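Local coordinates for putative type VI secretion protein (Escherichia coli, PDB 6SK0) that probably forms the trimeric puncturing spike at the tip of the type VI secretion system and carries a phospholipase effector, at residues Arg555-Gln567 with Asp620-Asp632. Numbering follows the deposited sequence.
Sequences RGGKGIFISADMQ and DLTAPGMLLHAPD
The imidazole of H629 turns its ND1 edge to the carboxylate of D565. The two planes lie only 12° apart, and D565 OD1 accepts the hydrogen bond from H629 ND1. The modelled separation is very short, so its exact length is doubtful. D565 OD1 is also met by S563 OG at 2.6 Å, on the anti side and about 21° out of the carboxylate plane. S563 OG in turn accepts from D565 N at 2.9 Å, an ST turn that helps fix the carboxylate. The F561 ring carries S563 CB over one face, offset toward the rim. At its edge sits L627 O, 3.5 Å from F561 CD1. With CG anti to the backbone N in both, F561 and L627 run side by side and point the same way, F561 CE1 3.8 Å from L627 CD2. L621 CD1 packs on F561 CB. On the opposite sheet face, I560 CB meets M626 CG, and I562 CB meets L628 CD2, both at 3.6 Å.

The strands 559-563 and 626-629 run parallel, their axes approaching to 4.8 Å. Five backbone hydrogen bonds join the two segments, from I560 N-G625 O to A564 N-H629 O. Helices 578-600 and 608-618 lie between them in sequence. Helix 578-600 touches H629, while L575 and M577 pack on F561. Both strands continue as parallel ladders into neighbouring subunits, consistent with an intertwined trimeric spike.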
# COMPACT_ATOMS: atom_id res chain seq x y z
N ARG A 555 18.71 11.63 9.21
CA ARG A 555 18.59 10.85 10.43
C ARG A 555 18.12 11.76 11.56
O ARG A 555 18.87 12.62 12.02
CB ARG A 555 19.91 10.19 10.78
CG ARG A 555 19.82 9.25 11.94
CD ARG A 555 21.18 8.78 12.37
NE ARG A 555 21.83 7.97 11.36
CZ ARG A 555 21.67 6.66 11.24
NH1 ARG A 555 20.86 6.01 12.06
NH2 ARG A 555 22.31 6.00 10.29
N GLY A 556 16.88 11.57 11.98
CA GLY A 556 16.35 12.30 13.11
C GLY A 556 16.01 11.37 14.25
O GLY A 556 15.07 10.59 14.15
N GLY A 557 16.76 11.47 15.35
CA GLY A 557 16.60 10.52 16.44
C GLY A 557 15.24 10.55 17.09
O GLY A 557 14.79 9.55 17.64
N LYS A 558 14.55 11.69 17.02
CA LYS A 558 13.23 11.81 17.62
C LYS A 558 12.10 11.73 16.62
O LYS A 558 10.94 11.72 17.02
CB LYS A 558 13.13 13.11 18.41
CG LYS A 558 13.77 13.01 19.77
CD LYS A 558 13.68 14.29 20.54
CE LYS A 558 14.38 14.16 21.87
NZ LYS A 558 14.49 15.46 22.57
N GLY A 559 12.39 11.67 15.34
CA GLY A 559 11.36 11.55 14.33
C GLY A 559 11.64 12.43 13.13
O GLY A 559 12.40 13.39 13.18
N ILE A 560 11.01 12.08 12.02
CA ILE A 560 11.18 12.77 10.75
C ILE A 560 9.82 13.30 10.33
O ILE A 560 8.86 12.52 10.20
CB ILE A 560 11.77 11.85 9.68
CG1 ILE A 560 13.02 11.13 10.20
CG2 ILE A 560 12.03 12.63 8.40
CD1 ILE A 560 14.30 11.84 9.93
N PHE A 561 9.74 14.59 10.12
CA PHE A 561 8.56 15.22 9.53
C PHE A 561 8.96 15.76 8.17
O PHE A 561 9.75 16.71 8.07
CB PHE A 561 8.02 16.32 10.43
CG PHE A 561 6.74 16.92 9.94
CD1 PHE A 561 5.80 16.14 9.31
CD2 PHE A 561 6.49 18.27 10.11
CE1 PHE A 561 4.62 16.69 8.86
CE2 PHE A 561 5.31 18.82 9.66
CZ PHE A 561 4.38 18.03 9.04
N ILE A 562 8.43 15.16 7.11
CA ILE A 562 8.63 15.63 5.75
C ILE A 562 7.29 16.12 5.25
O ILE A 562 6.32 15.35 5.18
CB ILE A 562 9.22 14.55 4.84
CG1 ILE A 562 10.57 14.09 5.39
CG2 ILE A 562 9.33 15.05 3.42
CD1 ILE A 562 11.16 12.94 4.66
N SER A 563 7.23 17.38 4.90
CA SER A 563 5.95 18.05 4.71
C SER A 563 6.04 19.02 3.56
O SER A 563 6.98 19.81 3.47
CB SER A 563 5.55 18.77 6.00
OG SER A 563 4.58 19.76 5.75
N ALA A 564 5.05 18.96 2.67
CA ALA A 564 4.85 19.98 1.66
C ALA A 564 3.87 21.05 2.12
O ALA A 564 3.19 21.65 1.29
CB ALA A 564 4.39 19.35 0.35
N ASP A 565 3.78 21.29 3.42
CA ASP A 565 2.85 22.27 3.97
C ASP A 565 3.55 23.61 4.13
O ASP A 565 4.50 23.74 4.89
CB ASP A 565 2.30 21.80 5.31
CG ASP A 565 1.50 20.55 5.18
OD1 ASP A 565 2.00 19.48 5.60
OD2 ASP A 565 0.39 20.63 4.63
N MET A 566 3.04 24.61 3.42
CA MET A 566 3.57 25.96 3.51
C MET A 566 3.53 26.48 4.94
O MET A 566 2.50 26.39 5.61
CB MET A 566 2.77 26.87 2.59
CG MET A 566 3.26 28.29 2.55
SD MET A 566 4.63 28.45 1.42
CE MET A 566 3.89 27.98 -0.13
N GLN A 567 4.65 26.99 5.41
CA GLN A 567 4.73 27.73 6.67
C GLN A 567 5.47 29.03 6.38
O GLN A 567 6.68 29.14 6.63
CB GLN A 567 5.42 26.93 7.76
CG GLN A 567 5.24 27.54 9.13
CD GLN A 567 6.15 26.94 10.16
OE1 GLN A 567 7.30 27.34 10.29
NE2 GLN A 567 5.64 25.99 10.92
N ASP A 620 2.63 15.27 16.54
CA ASP A 620 3.76 16.02 17.08
C ASP A 620 5.03 15.18 17.19
O ASP A 620 5.98 15.60 17.85
CB ASP A 620 3.43 16.64 18.43
CG ASP A 620 2.03 17.21 18.47
OD1 ASP A 620 1.74 18.11 17.67
OD2 ASP A 620 1.22 16.73 19.29
N LEU A 621 5.05 14.01 16.56
CA LEU A 621 6.18 13.09 16.62
C LEU A 621 6.66 12.89 18.05
O LEU A 621 7.84 13.03 18.37
CB LEU A 621 7.31 13.56 15.70
CG LEU A 621 7.03 13.42 14.20
CD1 LEU A 621 8.13 14.06 13.35
CD2 LEU A 621 6.84 11.96 13.82
N THR A 622 5.72 12.55 18.93
CA THR A 622 6.07 12.27 20.32
C THR A 622 6.87 10.98 20.45
O THR A 622 7.55 10.79 21.45
CB THR A 622 4.81 12.19 21.18
OG1 THR A 622 3.94 11.18 20.68
CG2 THR A 622 4.09 13.53 21.16
N ALA A 623 6.79 10.10 19.46
CA ALA A 623 7.66 8.95 19.34
C ALA A 623 8.44 9.06 18.03
O ALA A 623 7.99 9.72 17.10
CB ALA A 623 6.86 7.65 19.38
N PRO A 624 9.62 8.44 17.94
CA PRO A 624 10.41 8.57 16.70
C PRO A 624 9.79 7.84 15.53
O PRO A 624 10.25 6.77 15.11
CB PRO A 624 11.77 7.97 17.09
CG PRO A 624 11.48 7.13 18.26
CD PRO A 624 10.39 7.79 19.00
N GLY A 625 8.72 8.41 15.00
CA GLY A 625 8.11 7.94 13.79
C GLY A 625 8.53 8.77 12.60
O GLY A 625 9.43 9.61 12.66
N MET A 626 7.88 8.51 11.48
CA MET A 626 8.10 9.28 10.27
C MET A 626 6.75 9.67 9.71
O MET A 626 5.89 8.82 9.50
CB MET A 626 8.90 8.48 9.25
CG MET A 626 9.58 9.34 8.23
SD MET A 626 10.54 8.35 7.10
CE MET A 626 9.22 7.86 6.03
N LEU A 627 6.58 10.96 9.50
CA LEU A 627 5.34 11.50 8.98
C LEU A 627 5.65 12.19 7.66
O LEU A 627 6.39 13.18 7.62
CB LEU A 627 4.70 12.46 9.98
CG LEU A 627 3.37 13.08 9.58
CD1 LEU A 627 2.36 12.01 9.21
CD2 LEU A 627 2.87 13.93 10.71
N LEU A 628 5.11 11.65 6.58
CA LEU A 628 5.18 12.25 5.27
C LEU A 628 3.80 12.81 4.94
O LEU A 628 2.82 12.06 4.90
CB LEU A 628 5.62 11.24 4.21
CG LEU A 628 6.80 10.35 4.56
CD1 LEU A 628 7.11 9.45 3.38
CD2 LEU A 628 8.01 11.17 4.92
N HIS A 629 3.73 14.11 4.73
CA HIS A 629 2.47 14.74 4.40
C HIS A 629 2.67 15.74 3.28
O HIS A 629 3.62 16.53 3.31
CB HIS A 629 1.85 15.43 5.60
CG HIS A 629 0.61 16.18 5.26
ND1 HIS A 629 0.60 17.54 5.08
CD2 HIS A 629 -0.64 15.76 4.99
CE1 HIS A 629 -0.62 17.93 4.74
NE2 HIS A 629 -1.39 16.86 4.69
N ALA A 630 1.78 15.71 2.30
CA ALA A 630 1.75 16.70 1.27
C ALA A 630 0.28 17.04 1.08
O ALA A 630 -0.56 16.13 1.07
CB ALA A 630 2.37 16.22 -0.04
N PRO A 631 -0.07 18.31 0.97
CA PRO A 631 -1.47 18.66 0.73
C PRO A 631 -1.99 18.21 -0.63
O PRO A 631 -3.19 17.97 -0.77
CB PRO A 631 -1.48 20.19 0.87
CG PRO A 631 -0.08 20.60 0.67
CD PRO A 631 0.77 19.50 1.19
N ASP A 632 -1.12 18.07 -1.63
CA ASP A 632 -1.57 17.78 -2.98
C ASP A 632 -1.14 16.41 -3.47
O ASP A 632 -1.01 16.19 -4.68
CB ASP A 632 -1.11 18.88 -3.93
CG ASP A 632 -2.09 20.03 -3.99
OD1 ASP A 632 -3.29 19.79 -3.75
OD2 ASP A 632 -1.68 21.17 -4.23